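Local coordinates for transcriptional repressor PadR (Bacillus cereus, PDB 6JYI), which probably binds DNA through a winged helix-turn-helix domain and acts as a dimeric transcriptional repressor of the PadR family, at residues K122-R127 and E166-K171; E32-H37 and E140-G145. All coordinates share one frame; numbering follows the deposited sequence.

Contact 1 (K122-R127 and E166-K171)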
ATOM      1  N   LYS A 122       3.410  15.977 -11.529  1.00 45.15           N
ATOM      2  CA  LYS A 122       4.523  16.733 -10.961  1.00 46.62           C
ATOM      3  C   LYS A 122       4.486  16.672  -9.439  1.00 45.63           C
ATOM      4  O   LYS A 122       5.522  16.453  -8.793  1.00 44.58           O
ATOM      5  CB  LYS A 122       4.546  18.192 -11.487  1.00 48.63           C
ATOM      6  N   ASP A 123       3.288  16.809  -8.865  1.00 46.07           N
ATOM      7  CA  ASP A 123       3.109  16.622  -7.413  1.00 45.58           C
ATOM      8  C   ASP A 123       3.571  15.248  -6.915  1.00 43.83           C
ATOM      9  O   ASP A 123       4.180  15.128  -5.843  1.00 42.18           O
ATOM     10  CB  ASP A 123       1.635  16.776  -7.021  1.00 46.01           C
ATOM     11  CG  ASP A 123       1.136  18.165  -7.225  1.00 49.35           C
ATOM     12  OD1 ASP A 123       1.973  19.081  -7.244  1.00 56.14           O
ATOM     13  OD2 ASP A 123      -0.087  18.338  -7.397  1.00 51.57           O
ATOM     14  N   GLU A 124       3.247  14.222  -7.690  1.00 43.11           N
ATOM     15  CA  GLU A 124       3.592  12.833  -7.348  1.00 41.90           C
ATOM     16  C   GLU A 124       5.102  12.577  -7.420  1.00 41.89           C
ATOM     17  O   GLU A 124       5.680  11.918  -6.542  1.00 41.83           O
ATOM     18  CB  GLU A 124       2.866  11.885  -8.299  1.00 41.67           C
ATOM     19  CG  GLU A 124       2.912  10.448  -7.871  1.00 43.17           C
ATOM     20  CD  GLU A 124       2.169  10.226  -6.570  1.00 46.29           C
ATOM     21  OE1 GLU A 124       1.478  11.172  -6.101  1.00 49.36           O
ATOM     22  OE2 GLU A 124       2.273   9.101  -6.052  1.00 49.62           O
ATOM     23  N   ILE A 125       5.741  13.132  -8.440  1.00 43.71           N
ATOM     24  CA  ILE A 125       7.192  13.100  -8.540  1.00 44.67           C
ATOM     25  C   ILE A 125       7.811  13.779  -7.312  1.00 45.35           C
ATOM     26  O   ILE A 125       8.703  13.223  -6.661  1.00 44.88           O
ATOM     27  CB  ILE A 125       7.663  13.764  -9.851  1.00 46.63           C
ATOM     28  CG1 ILE A 125       7.333  12.844 -11.039  1.00 46.76           C
ATOM     29  CG2 ILE A 125       9.146  14.068  -9.813  1.00 46.87           C
ATOM     30  CD1 ILE A 125       7.552  13.483 -12.431  1.00 48.56           C
ATOM     31  N   GLU A 126       7.313  14.963  -6.975  1.00 47.31           N
ATOM     32  CA  GLU A 126       7.890  15.737  -5.864  1.00 48.32           C
ATOM     33  C   GLU A 126       7.735  14.971  -4.548  1.00 46.72           C
ATOM     34  O   GLU A 126       8.685  14.876  -3.762  1.00 46.57           O
ATOM     35  CB  GLU A 126       7.261  17.143  -5.790  1.00 49.96           C
ATOM     36  N   ARG A 127       6.546  14.402  -4.341  1.00 45.83           N
ATOM     37  CA  ARG A 127       6.239  13.567  -3.179  1.00 44.71           C
ATOM     38  C   ARG A 127       7.179  12.376  -3.028  1.00 42.72           C
ATOM     39  O   ARG A 127       7.779  12.208  -1.983  1.00 42.31           O
ATOM     40  CB  ARG A 127       4.806  13.046  -3.251  1.00 44.27           C
ATOM     41  CG  ARG A 127       3.754  14.077  -2.876  1.00 48.48           C
ATOM     42  CD  ARG A 127       2.340  13.500  -2.941  1.00 50.73           C
ATOM     43  NE  ARG A 127       1.388  14.509  -3.415  1.00 55.46           N
ATOM     44  CZ  ARG A 127       0.061  14.413  -3.326  1.00 57.05           C
ATOM     45  NH1 ARG A 127      -0.533  13.333  -2.783  1.00 55.84           N
ATOM     46  NH2 ARG A 127      -0.681  15.405  -3.799  1.00 58.50           N
ATOM     47  N   GLU A 166      11.177   7.765 -11.977  1.00 40.02           N
ATOM     48  CA  GLU A 166      11.748   7.692 -13.340  1.00 42.09           C
ATOM     49  C   GLU A 166      10.628   7.554 -14.369  1.00 41.90           C
ATOM     50  O   GLU A 166      10.570   8.308 -15.338  1.00 42.26           O
ATOM     51  CB  GLU A 166      12.718   6.510 -13.497  1.00 42.74           C
ATOM     52  CG  GLU A 166      14.032   6.596 -12.683  1.00 44.36           C
ATOM     53  N   THR A 167       9.715   6.621 -14.115  1.00 39.81           N
ATOM     54  CA  THR A 167       8.611   6.364 -15.028  1.00 40.57           C
ATOM     55  C   THR A 167       7.760   7.609 -15.211  1.00 40.90           C
ATOM     56  O   THR A 167       7.456   7.987 -16.331  1.00 42.63           O
ATOM     57  CB  THR A 167       7.729   5.203 -14.545  1.00 38.94           C
ATOM     58  OG1 THR A 167       8.472   3.986 -14.599  1.00 40.20           O
ATOM     59  CG2 THR A 167       6.493   5.053 -15.417  1.00 38.75           C
ATOM     60  N   LEU A 168       7.434   8.283 -14.120  1.00 39.84           N
ATOM     61  CA  LEU A 168       6.581   9.457 -14.190  1.00 40.65           C
ATOM     62  C   LEU A 168       7.235  10.619 -14.910  1.00 43.22           C
ATOM     63  O   LEU A 168       6.569  11.302 -15.696  1.00 44.02           O
ATOM     64  CB  LEU A 168       6.087   9.879 -12.799  1.00 39.17           C
ATOM     65  CG  LEU A 168       5.068   8.922 -12.175  1.00 37.16           C
ATOM     66  CD1 LEU A 168       4.785   9.337 -10.735  1.00 37.49           C
ATOM     67  CD2 LEU A 168       3.763   8.841 -12.972  1.00 35.91           C
ATOM     68  N   LYS A 169       8.529  10.840 -14.668  1.00 45.14           N
ATOM     69  CA  LYS A 169       9.285  11.844 -15.433  1.00 48.18           C
ATOM     70  C   LYS A 169       9.165  11.626 -16.940  1.00 50.16           C
ATOM     71  O   LYS A 169       8.992  12.586 -17.700  1.00 51.72           O
ATOM     72  CB  LYS A 169      10.752  11.856 -15.010  1.00 48.83           C
ATOM     73  CG  LYS A 169      10.954  12.495 -13.653  1.00 49.41           C
ATOM     74  CD  LYS A 169      12.383  12.424 -13.222  1.00 52.52           C
ATOM     75  CE  LYS A 169      12.587  13.207 -11.949  1.00 54.54           C
ATOM     76  NZ  LYS A 169      13.989  13.105 -11.470  1.00 56.39           N
ATOM     77  N   LYS A 170       9.250  10.367 -17.364  1.00 50.68           N
ATOM     78  CA  LYS A 170       9.072  10.000 -18.780  1.00 53.44           C
ATOM     79  C   LYS A 170       7.661  10.234 -19.303  1.00 53.63           C
ATOM     80  O   LYS A 170       7.473  10.699 -20.428  1.00 55.64           O
ATOM     81  CB  LYS A 170       9.486   8.545 -19.015  1.00 53.14           C
ATOM     82  CG  LYS A 170      10.990   8.378 -18.975  1.00 56.42           C
ATOM     83  CD  LYS A 170      11.456   7.008 -18.481  1.00 57.39           C
ATOM     84  CE  LYS A 170      12.956   6.811 -18.804  1.00 59.98           C
ATOM     85  NZ  LYS A 170      13.609   5.872 -17.848  1.00 59.73           N
ATOM     86  N   LYS A 171       6.660   9.913 -18.500  1.00 52.04           N
ATOM     87  CA  LYS A 171       5.291  10.202 -18.892  1.00 52.29           C
ATOM     88  C   LYS A 171       5.073  11.712 -19.061  1.00 54.88           C
ATOM     89  O   LYS A 171       4.386  12.146 -19.991  1.00 54.78           O
ATOM     90  CB  LYS A 171       4.299   9.599 -17.889  1.00 49.66           C
ATOM     91  CG  LYS A 171       4.403   8.074 -17.760  1.00 46.33           C
ATOM     92  CD  LYS A 171       4.113   7.388 -19.092  1.00 44.85           C
ATOM     93  CE  LYS A 171       4.216   5.896 -18.979  1.00 43.51           C
ATOM     94  NZ  LYS A 171       3.863   5.176 -20.212  1.00 40.18           N
TER

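Contact 2 (E32-H37 and E140-G145)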
ATOM      1  N   GLU A  32       5.442   7.260  11.842  1.00 33.62           N
ATOM      2  CA  GLU A  32       5.379   8.285  10.820  1.00 37.31           C
ATOM      3  C   GLU A  32       6.610   8.252   9.929  1.00 37.72           C
ATOM      4  O   GLU A  32       6.525   8.578   8.740  1.00 39.12           O
ATOM      5  CB  GLU A  32       5.333   9.688  11.413  1.00 39.60           C
ATOM      6  CG  GLU A  32       4.225   9.986  12.374  1.00 44.27           C
ATOM      7  CD  GLU A  32       4.452  11.331  13.090  1.00 51.76           C
ATOM      8  OE1 GLU A  32       5.569  11.909  12.980  1.00 55.19           O
ATOM      9  OE2 GLU A  32       3.513  11.802  13.770  1.00 56.73           O
ATOM     10  N   ASP A  33       7.753   7.923  10.522  1.00 36.15           N
ATOM     11  CA  ASP A  33       9.033   8.006   9.826  1.00 37.76           C
ATOM     12  C   ASP A  33       9.264   6.820   8.880  1.00 36.03           C
ATOM     13  O   ASP A  33       9.811   6.994   7.785  1.00 36.89           O
ATOM     14  CB  ASP A  33      10.199   8.021  10.843  1.00 38.13           C
ATOM     15  CG  ASP A  33      10.427   9.389  11.500  1.00 40.69           C
ATOM     16  OD1 ASP A  33       9.812  10.425  11.114  1.00 39.61           O
ATOM     17  OD2 ASP A  33      11.269   9.405  12.432  1.00 40.54           O
ATOM     18  N   VAL A  34       8.882   5.623   9.335  1.00 33.72           N
ATOM     19  CA  VAL A  34       9.250   4.356   8.720  1.00 33.21           C
ATOM     20  C   VAL A  34       8.005   3.623   8.221  1.00 32.86           C
ATOM     21  O   VAL A  34       7.887   3.349   7.021  1.00 34.21           O
ATOM     22  CB  VAL A  34       9.984   3.451   9.738  1.00 32.35           C
ATOM     23  CG1 VAL A  34      10.122   2.053   9.226  1.00 30.75           C
ATOM     24  CG2 VAL A  34      11.335   4.043  10.130  1.00 33.61           C
ATOM     25  N   PHE A  35       7.054   3.336   9.110  1.00 31.95           N
ATOM     26  CA  PHE A  35       5.912   2.469   8.737  1.00 32.16           C
ATOM     27  C   PHE A  35       4.878   3.093   7.792  1.00 34.94           C
ATOM     28  O   PHE A  35       4.144   2.372   7.123  1.00 35.81           O
ATOM     29  CB  PHE A  35       5.238   1.860   9.980  1.00 31.38           C
ATOM     30  CG  PHE A  35       6.079   0.864  10.685  1.00 29.80           C
ATOM     31  CD1 PHE A  35       6.992   1.239  11.624  1.00 35.77           C
ATOM     32  CD2 PHE A  35       5.989  -0.464  10.402  1.00 34.11           C
ATOM     33  CE1 PHE A  35       7.781   0.292  12.290  1.00 34.68           C
ATOM     34  CE2 PHE A  35       6.798  -1.371  11.072  1.00 34.17           C
ATOM     35  CZ  PHE A  35       7.681  -0.971  12.007  1.00 31.60           C
ATOM     36  N   THR A  36       4.816   4.414   7.704  1.00 36.99           N
ATOM     37  CA  THR A  36       3.995   5.089   6.680  1.00 40.26           C
ATOM     38  C   THR A  36       4.368   4.586   5.250  1.00 40.80           C
ATOM     39  O   THR A  36       3.566   4.689   4.316  1.00 41.77           O
ATOM     40  CB  THR A  36       4.137   6.633   6.805  1.00 41.52           C
ATOM     41  OG1 THR A  36       3.263   7.336   5.890  1.00 49.35           O
ATOM     42  CG2 THR A  36       5.524   7.039   6.523  1.00 43.95           C
ATOM     43  N   HIS A  37       5.574   4.046   5.082  1.00 39.79           N
ATOM     44  CA  HIS A  37       6.028   3.636   3.763  1.00 40.71           C
ATOM     45  C   HIS A  37       5.677   2.198   3.423  1.00 40.03           C
ATOM     46  O   HIS A  37       5.594   1.848   2.237  1.00 42.09           O
ATOM     47  CB  HIS A  37       7.527   3.892   3.597  1.00 41.10           C
ATOM     48  CG  HIS A  37       7.881   5.343   3.671  1.00 40.37           C
ATOM     49  ND1 HIS A  37       7.590   6.236   2.658  1.00 39.60           N
ATOM     50  CD2 HIS A  37       8.477   6.065   4.649  1.00 39.81           C
ATOM     51  CE1 HIS A  37       8.000   7.443   3.005  1.00 40.29           C
ATOM     52  NE2 HIS A  37       8.547   7.368   4.207  1.00 40.92           N
ATOM     53  N   GLU A 140      18.674   5.496   9.763  1.00 38.48           N
ATOM     54  CA  GLU A 140      19.871   5.706  10.580  1.00 39.06           C
ATOM     55  C   GLU A 140      19.539   6.185  12.005  1.00 40.35           C
ATOM     56  O   GLU A 140      20.291   5.904  12.935  1.00 41.59           O
ATOM     57  CB  GLU A 140      20.832   6.687   9.881  1.00 41.13           C
ATOM     58  CG  GLU A 140      21.325   6.145   8.518  1.00 40.51           C
ATOM     59  CD  GLU A 140      22.232   7.117   7.746  1.00 44.04           C
ATOM     60  OE1 GLU A 140      22.220   8.349   8.009  1.00 43.62           O
ATOM     61  OE2 GLU A 140      22.948   6.613   6.841  1.00 46.97           O
ATOM     62  N   LYS A 141      18.443   6.931  12.158  1.00 40.13           N
ATOM     63  CA  LYS A 141      17.931   7.345  13.460  1.00 41.02           C
ATOM     64  C   LYS A 141      17.305   6.160  14.228  1.00 39.94           C
ATOM     65  O   LYS A 141      17.612   5.930  15.396  1.00 39.15           O
ATOM     66  CB  LYS A 141      16.890   8.465  13.277  1.00 42.06           C
ATOM     67  CG  LYS A 141      16.205   8.927  14.585  1.00 46.45           C
ATOM     68  CD  LYS A 141      15.212  10.102  14.348  1.00 49.26           C
ATOM     69  CE  LYS A 141      14.559  10.556  15.664  1.00 52.47           C
ATOM     70  NZ  LYS A 141      13.390  11.467  15.451  1.00 55.09           N
ATOM     71  N   TRP A 142      16.441   5.398  13.567  1.00 38.31           N
ATOM     72  CA  TRP A 142      15.681   4.332  14.258  1.00 38.76           C
ATOM     73  C   TRP A 142      16.364   2.976  14.335  1.00 38.27           C
ATOM     74  O   TRP A 142      16.096   2.217  15.281  1.00 38.96           O
ATOM     75  CB  TRP A 142      14.274   4.173  13.665  1.00 38.44           C
ATOM     76  CG  TRP A 142      13.428   5.345  14.039  1.00 39.53           C
ATOM     77  CD1 TRP A 142      12.956   6.316  13.200  1.00 38.38           C
ATOM     78  CD2 TRP A 142      13.001   5.717  15.366  1.00 40.58           C
ATOM     79  NE1 TRP A 142      12.248   7.242  13.901  1.00 40.66           N
ATOM     80  CE2 TRP A 142      12.268   6.918  15.239  1.00 40.68           C
ATOM     81  CE3 TRP A 142      13.147   5.146  16.630  1.00 40.74           C
ATOM     82  CZ2 TRP A 142      11.669   7.550  16.331  1.00 42.22           C
ATOM     83  CZ3 TRP A 142      12.564   5.795  17.731  1.00 43.09           C
ATOM     84  CH2 TRP A 142      11.829   6.976  17.564  1.00 43.76           C
ATOM     85  N   ARG A 143      17.231   2.675  13.371  1.00 35.69           N
ATOM     86  CA  ARG A 143      17.907   1.385  13.351  1.00 35.91           C
ATOM     87  C   ARG A 143      19.416   1.608  13.381  1.00 35.77           C
ATOM     88  O   ARG A 143      20.130   1.370  12.389  1.00 33.04           O
ATOM     89  CB  ARG A 143      17.528   0.577  12.110  1.00 34.90           C
ATOM     90  CG  ARG A 143      16.002   0.258  11.944  1.00 38.02           C
ATOM     91  CD  ARG A 143      15.606  -0.964  12.732  1.00 42.35           C
ATOM     92  NE  ARG A 143      15.698  -0.694  14.155  1.00 47.63           N
ATOM     93  CZ  ARG A 143      16.042  -1.544  15.123  1.00 49.44           C
ATOM     94  NH1 ARG A 143      16.362  -2.818  14.902  1.00 50.84           N
ATOM     95  NH2 ARG A 143      16.069  -1.081  16.357  1.00 50.04           N
ATOM     96  N   VAL A 144      19.880   2.088  14.520  1.00 36.73           N
ATOM     97  CA  VAL A 144      21.298   2.118  14.787  1.00 38.80           C
ATOM     98  C   VAL A 144      21.638   0.630  14.983  1.00 38.10           C
ATOM     99  O   VAL A 144      20.939  -0.131  15.689  1.00 41.34           O
ATOM    100  CB  VAL A 144      21.709   3.016  16.002  1.00 39.70           C
ATOM    101  CG1 VAL A 144      20.867   4.272  16.051  1.00 41.32           C
ATOM    102  CG2 VAL A 144      21.626   2.262  17.307  1.00 43.03           C
ATOM    103  N   GLY A 145      22.662   0.201  14.304  1.00 35.79           N
ATOM    104  CA  GLY A 145      23.011  -1.192  14.314  1.00 33.14           C
ATOM    105  C   GLY A 145      22.251  -1.927  13.236  1.00 30.79           C
ATOM    106  O   GLY A 145      22.125  -3.129  13.316  1.00 29.40           O
TER

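Contact 1 (K122-R127 and E166-K171)
I125 and L168 make the apolar part of this contact, their side chains sliding past one another in opposite directions so that I125 CG1 lies 3.7 Å from L168 CB. With chi1 at -72°, I125 CG1 stands opposite the carbonyl carbon and beside its own N, and CD1 carries on across the gap to the backbone of the other helix, 3.6 Å from K169 N. The same methyl touches the start of the lysine chain, with I125 CD1 3.7 Å from K169 CG. One methyl of L168 is used on E124: L168 CD1 sits 3.6 Å from E124 CG, the aliphatic part of the glutamate.

No hydrogen bond joins the two segments, and the charged ends find their partners elsewhere. E124 bends at chi2 (65°), its carboxylate leading away from the leucine to a salt bridge with K128. K169, extended beyond CG, slants across I125 and pairs NZ with E129, one turn after I125.

The axes of the two helical segments run nearly antiparallel (155°), 9.7 Å apart at closest approach. E166-K171 falls in the predicted coiled coil, 158-185. F102 of helix 101-107 touches both E124 and L168, while V156 of the second subunit packs on L168, so helices 114-142 and 148-175 pair here beside the dimer interface, consistent with the C-terminal dimerisation region of PadR proteins.

Contact 2 (E32-H37 and E140-G145)
The indole of W142 presents its N-H edge to D33: OD2 lies near the ring plane, 2.8 Å from W142 NE1, and the N-H points almost straight at it (164°). The bond uses the anti lone pair of OD2, and the carboxylate plane is turned 51° from the indole. On one face of the ring, offset toward the rim, lies CG of the preceding K141. V34 comes in obliquely, its CG2 4.1 Å from W142 CD1. With CG opposite its carbonyl carbon (chi1 -71°), the W142 ring reaches helix 24-35, where D26, I29 and V30 also touch it.

Helix 24-35 belongs to the PadR-like helix-turn-helix region, and W142 closes helix 114-142, so the tryptophan ties the end of a long C-terminal helix to the probable DNA-binding domain. D33 is buried and also has a lysine nearby: K141 NZ is 4.2 Å from D33 OD2, too far for a salt bridge but close enough that its charge would probably help stabilise the anion.

Just past the helix end, R143 folds back so that NE donates to W142 O at 3.1 Å, from above the carbonyl plane. Its guanidinium also reaches E150 through NH1 and Q19 of helix 8-19 through NH2. Y107 of the second subunit packs against both V34 and R143.

Helix 114-142 is common to both contacts: contact 1 uses its first half, and contact 2 its last turn. Their centres stand about 24 Å apart and their nearest atoms about 7 Å, so they do not touch. Contact 1 pairs this helix with helix 148-175 by apolar and aliphatic packing, whereas contact 2 joins it to the probable DNA-binding domain through a directed hydrogen bond. Both also touch the second subunit. H37, in the first segment of contact 2, also bonds to Y161 of helix 148-175, linking that domain to the other helix of contact 1.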